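Local structure of nucleoporin NUP170 (5HAX) at residues L715-E718 with Q719-Q723; A10-V13 with N14-Q18. The protein is a scaffold nucleoporin that probably contributes to the inner ring of the nuclear pore complex, joining a beta-propeller to an alpha-helical region. All coordinates share one frame; numbering follows the deposited sequence.

Interaction 1: residues L715-E718 with Q719-Q723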
ATOM      1  N   LEU A 715     -15.004  26.678   1.755  1.00 74.52           N
ATOM      2  CA  LEU A 715     -15.840  25.953   2.700  1.00 71.22           C
ATOM      3  C   LEU A 715     -15.335  24.523   2.850  1.00 63.92           C
ATOM      4  O   LEU A 715     -15.203  23.797   1.859  1.00 58.38           O
ATOM      5  CB  LEU A 715     -17.296  25.944   2.235  1.00 65.86           C
ATOM      6  CG  LEU A 715     -18.233  25.019   3.023  1.00 62.91           C
ATOM      7  CD1 LEU A 715     -18.463  25.561   4.427  1.00 63.99           C
ATOM      8  CD2 LEU A 715     -19.546  24.813   2.287  1.00 65.50           C
ATOM      9  N   THR A 716     -15.064  24.120   4.086  1.00 60.47           N
ATOM     10  CA  THR A 716     -14.673  22.753   4.395  1.00 61.26           C
ATOM     11  C   THR A 716     -15.881  21.960   4.885  1.00 60.57           C
ATOM     12  O   THR A 716     -16.926  22.517   5.230  1.00 56.82           O
ATOM     13  CB  THR A 716     -13.567  22.726   5.455  1.00 55.00           C
ATOM     14  OG1 THR A 716     -14.093  23.164   6.713  1.00 57.30           O
ATOM     15  CG2 THR A 716     -12.404  23.622   5.050  1.00 63.80           C
ATOM     16  N   TYR A 717     -15.724  20.635   4.911  1.00 60.55           N
ATOM     17  CA  TYR A 717     -16.781  19.786   5.449  1.00 54.00           C
ATOM     18  C   TYR A 717     -16.943  19.997   6.949  1.00 53.26           C
ATOM     19  O   TYR A 717     -18.065  19.953   7.468  1.00 54.59           O
ATOM     20  CB  TYR A 717     -16.489  18.319   5.141  1.00 51.62           C
ATOM     21  CG  TYR A 717     -16.985  17.879   3.783  1.00 59.59           C
ATOM     22  CD1 TYR A 717     -18.310  17.506   3.596  1.00 52.39           C
ATOM     23  CD2 TYR A 717     -16.132  17.837   2.687  1.00 57.21           C
ATOM     24  CE1 TYR A 717     -18.772  17.103   2.357  1.00 56.49           C
ATOM     25  CE2 TYR A 717     -16.585  17.434   1.444  1.00 56.56           C
ATOM     26  CZ  TYR A 717     -17.905  17.069   1.285  1.00 53.61           C
ATOM     27  OH  TYR A 717     -18.363  16.666   0.051  1.00 55.74           O
ATOM     28  N   GLU A 718     -15.836  20.229   7.659  1.00 46.82           N
ATOM     29  CA  GLU A 718     -15.920  20.544   9.083  1.00 50.88           C
ATOM     30  C   GLU A 718     -16.826  21.745   9.322  1.00 55.04           C
ATOM     31  O   GLU A 718     -17.696  21.719  10.200  1.00 52.44           O
ATOM     32  CB  GLU A 718     -14.523  20.812   9.645  1.00 49.36           C
ATOM     33  CG  GLU A 718     -14.526  21.291  11.092  1.00 47.63           C
ATOM     34  CD  GLU A 718     -13.144  21.644  11.604  1.00 52.42           C
ATOM     35  OE1 GLU A 718     -12.982  21.749  12.837  1.00 56.30           O
ATOM     36  OE2 GLU A 718     -12.229  21.834  10.776  1.00 56.50           O
ATOM     37  N   GLN A 719     -16.624  22.817   8.552  1.00 56.32           N
ATOM     38  CA  GLN A 719     -17.429  24.021   8.727  1.00 59.16           C
ATOM     39  C   GLN A 719     -18.892  23.750   8.399  1.00 51.52           C
ATOM     40  O   GLN A 719     -19.793  24.216   9.106  1.00 58.35           O
ATOM     41  CB  GLN A 719     -16.874  25.140   7.848  1.00 55.66           C
ATOM     42  CG  GLN A 719     -15.458  25.564   8.225  1.00 58.86           C
ATOM     43  CD  GLN A 719     -14.701  26.215   7.081  1.00 64.90           C
ATOM     44  OE1 GLN A 719     -15.146  26.206   5.934  1.00 65.07           O
ATOM     45  NE2 GLN A 719     -13.541  26.784   7.392  1.00 69.23           N
ATOM     46  N   LEU A 720     -19.143  22.995   7.327  1.00 52.48           N
ATOM     47  CA  LEU A 720     -20.506  22.611   6.977  1.00 56.26           C
ATOM     48  C   LEU A 720     -21.171  21.833   8.107  1.00 56.79           C
ATOM     49  O   LEU A 720     -22.363  22.014   8.377  1.00 58.16           O
ATOM     50  CB  LEU A 720     -20.486  21.779   5.696  1.00 55.48           C
ATOM     51  CG  LEU A 720     -21.810  21.187   5.215  1.00 49.47           C
ATOM     52  CD1 LEU A 720     -22.760  22.291   4.789  1.00 59.90           C
ATOM     53  CD2 LEU A 720     -21.566  20.210   4.074  1.00 53.14           C
ATOM     54  N   PHE A 721     -20.412  20.966   8.780  1.00 55.01           N
ATOM     55  CA  PHE A 721     -20.992  20.065   9.772  1.00 54.81           C
ATOM     56  C   PHE A 721     -21.197  20.729  11.125  1.00 49.03           C
ATOM     57  O   PHE A 721     -22.157  20.392  11.827  1.00 57.10           O
ATOM     58  CB  PHE A 721     -20.093  18.837   9.965  1.00 55.38           C
ATOM     59  CG  PHE A 721     -19.990  17.942   8.757  1.00 51.85           C
ATOM     60  CD1 PHE A 721     -21.011  17.870   7.823  1.00 53.11           C
ATOM     61  CD2 PHE A 721     -18.863  17.157   8.567  1.00 53.81           C
ATOM     62  CE1 PHE A 721     -20.906  17.038   6.724  1.00 53.02           C
ATOM     63  CE2 PHE A 721     -18.756  16.327   7.469  1.00 54.42           C
ATOM     64  CZ  PHE A 721     -19.778  16.267   6.548  1.00 51.78           C
ATOM     65  N   SER A 722     -20.318  21.661  11.513  1.00 54.54           N
ATOM     66  CA  SER A 722     -20.208  22.041  12.917  1.00 55.45           C
ATOM     67  C   SER A 722     -20.077  23.541  13.170  1.00 54.83           C
ATOM     68  O   SER A 722     -19.860  23.929  14.324  1.00 55.64           O
ATOM     69  CB  SER A 722     -19.003  21.324  13.542  1.00 49.73           C
ATOM     70  OG  SER A 722     -17.802  21.691  12.883  1.00 53.30           O
ATOM     71  N   GLN A 723     -20.202  24.398  12.155  1.00 49.39           N
ATOM     72  CA  GLN A 723     -20.007  25.833  12.339  1.00 64.50           C
ATOM     73  C   GLN A 723     -21.149  26.628  11.724  1.00 57.87           C
ATOM     74  O   GLN A 723     -21.699  26.253  10.685  1.00 55.30           O
ATOM     75  CB  GLN A 723     -18.680  26.285  11.735  1.00 65.35           C
ATOM     76  CG  GLN A 723     -17.483  25.885  12.571  1.00 60.24           C
ATOM     77  CD  GLN A 723     -16.168  26.176  11.884  1.00 59.66           C
ATOM     78  OE1 GLN A 723     -16.034  27.170  11.171  1.00 65.70           O
ATOM     79  NE2 GLN A 723     -15.189  25.303  12.090  1.00 69.47           N
TER
HETATM   80  O   HOH W   1     -15.582  23.048  14.058  1.00 59.36           O

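Interaction 2: residues A10-V13 with N14-Q18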
ATOM      1  N   ALA A  10     -17.094  18.320  17.373  1.00 52.89           N
ATOM      2  CA  ALA A  10     -16.102  18.624  16.348  1.00 52.51           C
ATOM      3  C   ALA A  10     -14.722  18.818  16.957  1.00 59.10           C
ATOM      4  O   ALA A  10     -13.711  18.481  16.330  1.00 59.14           O
ATOM      5  CB  ALA A  10     -16.516  19.871  15.567  1.00 53.74           C
ATOM      6  N   GLN A  11     -14.661  19.358  18.176  1.00 56.09           N
ATOM      7  CA  GLN A  11     -13.386  19.485  18.872  1.00 59.68           C
ATOM      8  C   GLN A  11     -12.771  18.117  19.137  1.00 57.79           C
ATOM      9  O   GLN A  11     -11.554  17.938  19.009  1.00 52.77           O
ATOM     10  CB  GLN A  11     -13.585  20.243  20.183  1.00 66.43           C
ATOM     11  CG  GLN A  11     -12.599  21.370  20.414  1.00 77.34           C
ATOM     12  CD  GLN A  11     -12.830  22.074  21.737  1.00 96.65           C
ATOM     13  OE1 GLN A  11     -13.970  22.257  22.165  1.00 87.00           O
ATOM     14  NE2 GLN A  11     -11.748  22.464  22.399  1.00103.27           N
ATOM     15  N   VAL A  12     -13.600  17.139  19.510  1.00 53.44           N
ATOM     16  CA  VAL A  12     -13.109  15.782  19.742  1.00 62.22           C
ATOM     17  C   VAL A  12     -12.589  15.179  18.443  1.00 53.06           C
ATOM     18  O   VAL A  12     -11.571  14.477  18.431  1.00 52.23           O
ATOM     19  CB  VAL A  12     -14.220  14.913  20.361  1.00 56.61           C
ATOM     20  CG1 VAL A  12     -13.744  13.475  20.542  1.00 52.59           C
ATOM     21  CG2 VAL A  12     -14.678  15.502  21.687  1.00 52.16           C
ATOM     22  N   VAL A  13     -13.288  15.429  17.332  1.00 43.35           N
ATOM     23  CA  VAL A  13     -12.860  14.896  16.042  1.00 53.76           C
ATOM     24  C   VAL A  13     -11.495  15.461  15.665  1.00 52.46           C
ATOM     25  O   VAL A  13     -10.583  14.722  15.277  1.00 48.83           O
ATOM     26  CB  VAL A  13     -13.912  15.203  14.959  1.00 47.03           C
ATOM     27  CG1 VAL A  13     -13.391  14.840  13.572  1.00 47.56           C
ATOM     28  CG2 VAL A  13     -15.210  14.461  15.251  1.00 51.63           C
ATOM     29  N   ASN A  14     -11.339  16.782  15.772  1.00 51.31           N
ATOM     30  CA  ASN A  14     -10.078  17.417  15.403  1.00 52.59           C
ATOM     31  C   ASN A  14      -8.919  16.861  16.220  1.00 49.59           C
ATOM     32  O   ASN A  14      -7.831  16.623  15.684  1.00 53.06           O
ATOM     33  CB  ASN A  14     -10.181  18.930  15.584  1.00 47.67           C
ATOM     34  CG  ASN A  14     -11.027  19.590  14.516  1.00 58.51           C
ATOM     35  OD1 ASN A  14     -10.992  19.201  13.349  1.00 52.58           O
ATOM     36  ND2 ASN A  14     -11.793  20.600  14.911  1.00 56.17           N
ATOM     37  N   GLN A  15      -9.133  16.650  17.519  1.00 49.24           N
ATOM     38  CA  GLN A  15      -8.078  16.107  18.366  1.00 59.41           C
ATOM     39  C   GLN A  15      -7.841  14.631  18.083  1.00 58.26           C
ATOM     40  O   GLN A  15      -6.719  14.141  18.251  1.00 50.87           O
ATOM     41  CB  GLN A  15      -8.435  16.321  19.837  1.00 55.95           C
ATOM     42  CG  GLN A  15      -8.461  17.789  20.247  1.00 72.66           C
ATOM     43  CD  GLN A  15      -9.270  18.037  21.505  1.00 82.75           C
ATOM     44  OE1 GLN A  15      -9.589  17.109  22.248  1.00 80.78           O
ATOM     45  NE2 GLN A  15      -9.615  19.298  21.745  1.00 85.64           N
ATOM     46  N   THR A  16      -8.880  13.910  17.652  1.00 49.49           N
ATOM     47  CA  THR A  16      -8.713  12.506  17.295  1.00 47.65           C
ATOM     48  C   THR A  16      -7.959  12.364  15.978  1.00 50.01           C
ATOM     49  O   THR A  16      -7.102  11.483  15.839  1.00 52.71           O
ATOM     50  CB  THR A  16     -10.081  11.828  17.216  1.00 51.28           C
ATOM     51  OG1 THR A  16     -10.745  11.943  18.483  1.00 52.92           O
ATOM     52  CG2 THR A  16      -9.942  10.355  16.858  1.00 46.79           C
ATOM     53  N   LEU A  17      -8.265  13.223  15.001  1.00 45.86           N
ATOM     54  CA  LEU A  17      -7.518  13.227  13.748  1.00 45.08           C
ATOM     55  C   LEU A  17      -6.029  13.428  14.000  1.00 52.61           C
ATOM     56  O   LEU A  17      -5.188  12.724  13.429  1.00 49.62           O
ATOM     57  CB  LEU A  17      -8.052  14.323  12.824  1.00 45.58           C
ATOM     58  CG  LEU A  17      -9.464  14.142  12.264  1.00 48.26           C
ATOM     59  CD1 LEU A  17      -9.939  15.439  11.626  1.00 50.21           C
ATOM     60  CD2 LEU A  17      -9.504  13.004  11.259  1.00 41.74           C
ATOM     61  N   GLN A  18      -5.685  14.394  14.857  1.00 51.62           N
ATOM     62  CA  GLN A  18      -4.283  14.657  15.160  1.00 52.88           C
ATOM     63  C   GLN A  18      -3.633  13.480  15.873  1.00 48.44           C
ATOM     64  O   GLN A  18      -2.437  13.227  15.687  1.00 48.13           O
ATOM     65  CB  GLN A  18      -4.163  15.922  16.010  1.00 53.37           C
ATOM     66  CG  GLN A  18      -4.371  17.212  15.229  1.00 52.16           C
ATOM     67  CD  GLN A  18      -4.594  18.420  16.124  1.00 65.85           C
ATOM     68  OE1 GLN A  18      -4.864  18.286  17.318  1.00 71.15           O
ATOM     69  NE2 GLN A  18      -4.483  19.610  15.546  1.00 68.75           N
TER

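Interaction 1: residues L715-E718 with Q719-Q723
Thr716 and Gln719 face each other across the first turn of helix 717-722 and form a capping box. Thr716 OG1 accepts the backbone N-H of Gln719 (N to OG1 3.1 Å), and the glutamine side chain folds back to return the bond, its OE1 taking the N-H of Thr716 at 2.8 Å. The returning bond is straight at hydrogen, 169°, yet the donor stands above the amide's carbonyl plane. With chi1 of Thr716 at 69°, OG1 sits between the backbone N and the carbonyl carbon, turned to the incoming N-H. Beside the box, Leu715 and Gln719 run past each other in opposite directions, and Leu715 CD1 approaches Gln719 CB to 3.8 Å.

Starting one residue later, the rings of Tyr717 and Phe721 meet obliquely, with planes 44° apart and Tyr717 CD1 3.5 Å from Phe721 CZ. The backbone O of Tyr717 lies over one face of the Phe721 ring, offset toward its rim, while accepting the N-H of Phe721.

Glu718 O, next along the chain, is gripped twice by Ser722, through N and through OG, the latter at 2.7 Å and above the carbonyl plane. A water hydrogen-bonds to Glu718 OE1, Ser722 OG and Gln723 NE2, tying three side chains together. The carboxylate itself, carried away from the turn on an extended chain, has further partners: a salt bridge to Lys604 and a hydrogen bond to Asn14.

Gln723 is the N-cap of helix 724-739, the next in the chain. Tyr717, Leu720 and Phe721 pack on helix 663-694 through Val689, Phe688 and Ile682, while backbone bonds join Leu715, Tyr717 and Glu718 to Val607, Ala605 and Trp603 in the segment after helix 586-599.

Interaction 2: residues A10-V13 with N14-Q18
Val12 and Thr16 meet through one carbonyl oxygen that takes two hydrogen bonds. Thr16 N reaches Val12 O at 2.9 Å and Thr16 OG1 at 2.7 Å, and the two donors come from opposite faces of the carbonyl plane. The hydroxyl can reach back one turn because it is anti to its own carbonyl carbon, with chi1 at -59°; since a carbonyl oxygen can only accept, the hydroxyl is the donor. The other backbone bonds across the two segments, Asn14 N to Ala10 O, Gln15 N to Gln11 O and Leu17 N to Val13 O, follow the i to i+4 pattern of an alpha-helix, here the middle of helix 5-20.

This N-terminal helix lies against the alpha-helical part of the chain: Val12 and Thr16 pack on helix 586-599 through Ala592, Leu593 and Thr596, while Ala10 and Leu17 touch Trp603.

Among apolar contacts, Val13 and Leu17 lie side by side and point the same way, with Val13 CG1 4.0 Å from Leu17 CD1.

Polar side chains divide between two surroundings. Gln11 and Gln15, both exposed, also run side by side, but their amide planes are turned 81° apart and Gln11 CG comes only within 3.9 Å of Gln15 NE2. Asn14 directs its amide outside the helix instead: OD1 accepts from Trp603 NE1, and ND2 donates to Glu718 OE1.

Interactions 1 and 2 lie about 13 Å apart, centre to centre, on the same side of the chain's centre, although some seven hundred residues separate them in sequence. They touch directly: Glu718 OE1 and Asn14 ND2 are 2.7 Å apart, a hydrogen bond, and Ser722 OG packs at 3.5 Å against Ala10 CB. Trp603 is common to both, touching Glu718 and Phe721 from interaction 1 and Ala10 and Leu17 from interaction 2. The N-terminal helix 5-20 is thus joined to the short helix 717-722, so that the helix near the N-terminus packs in the alpha-helical region, beside a helix from late in the chain, rather than at the propeller.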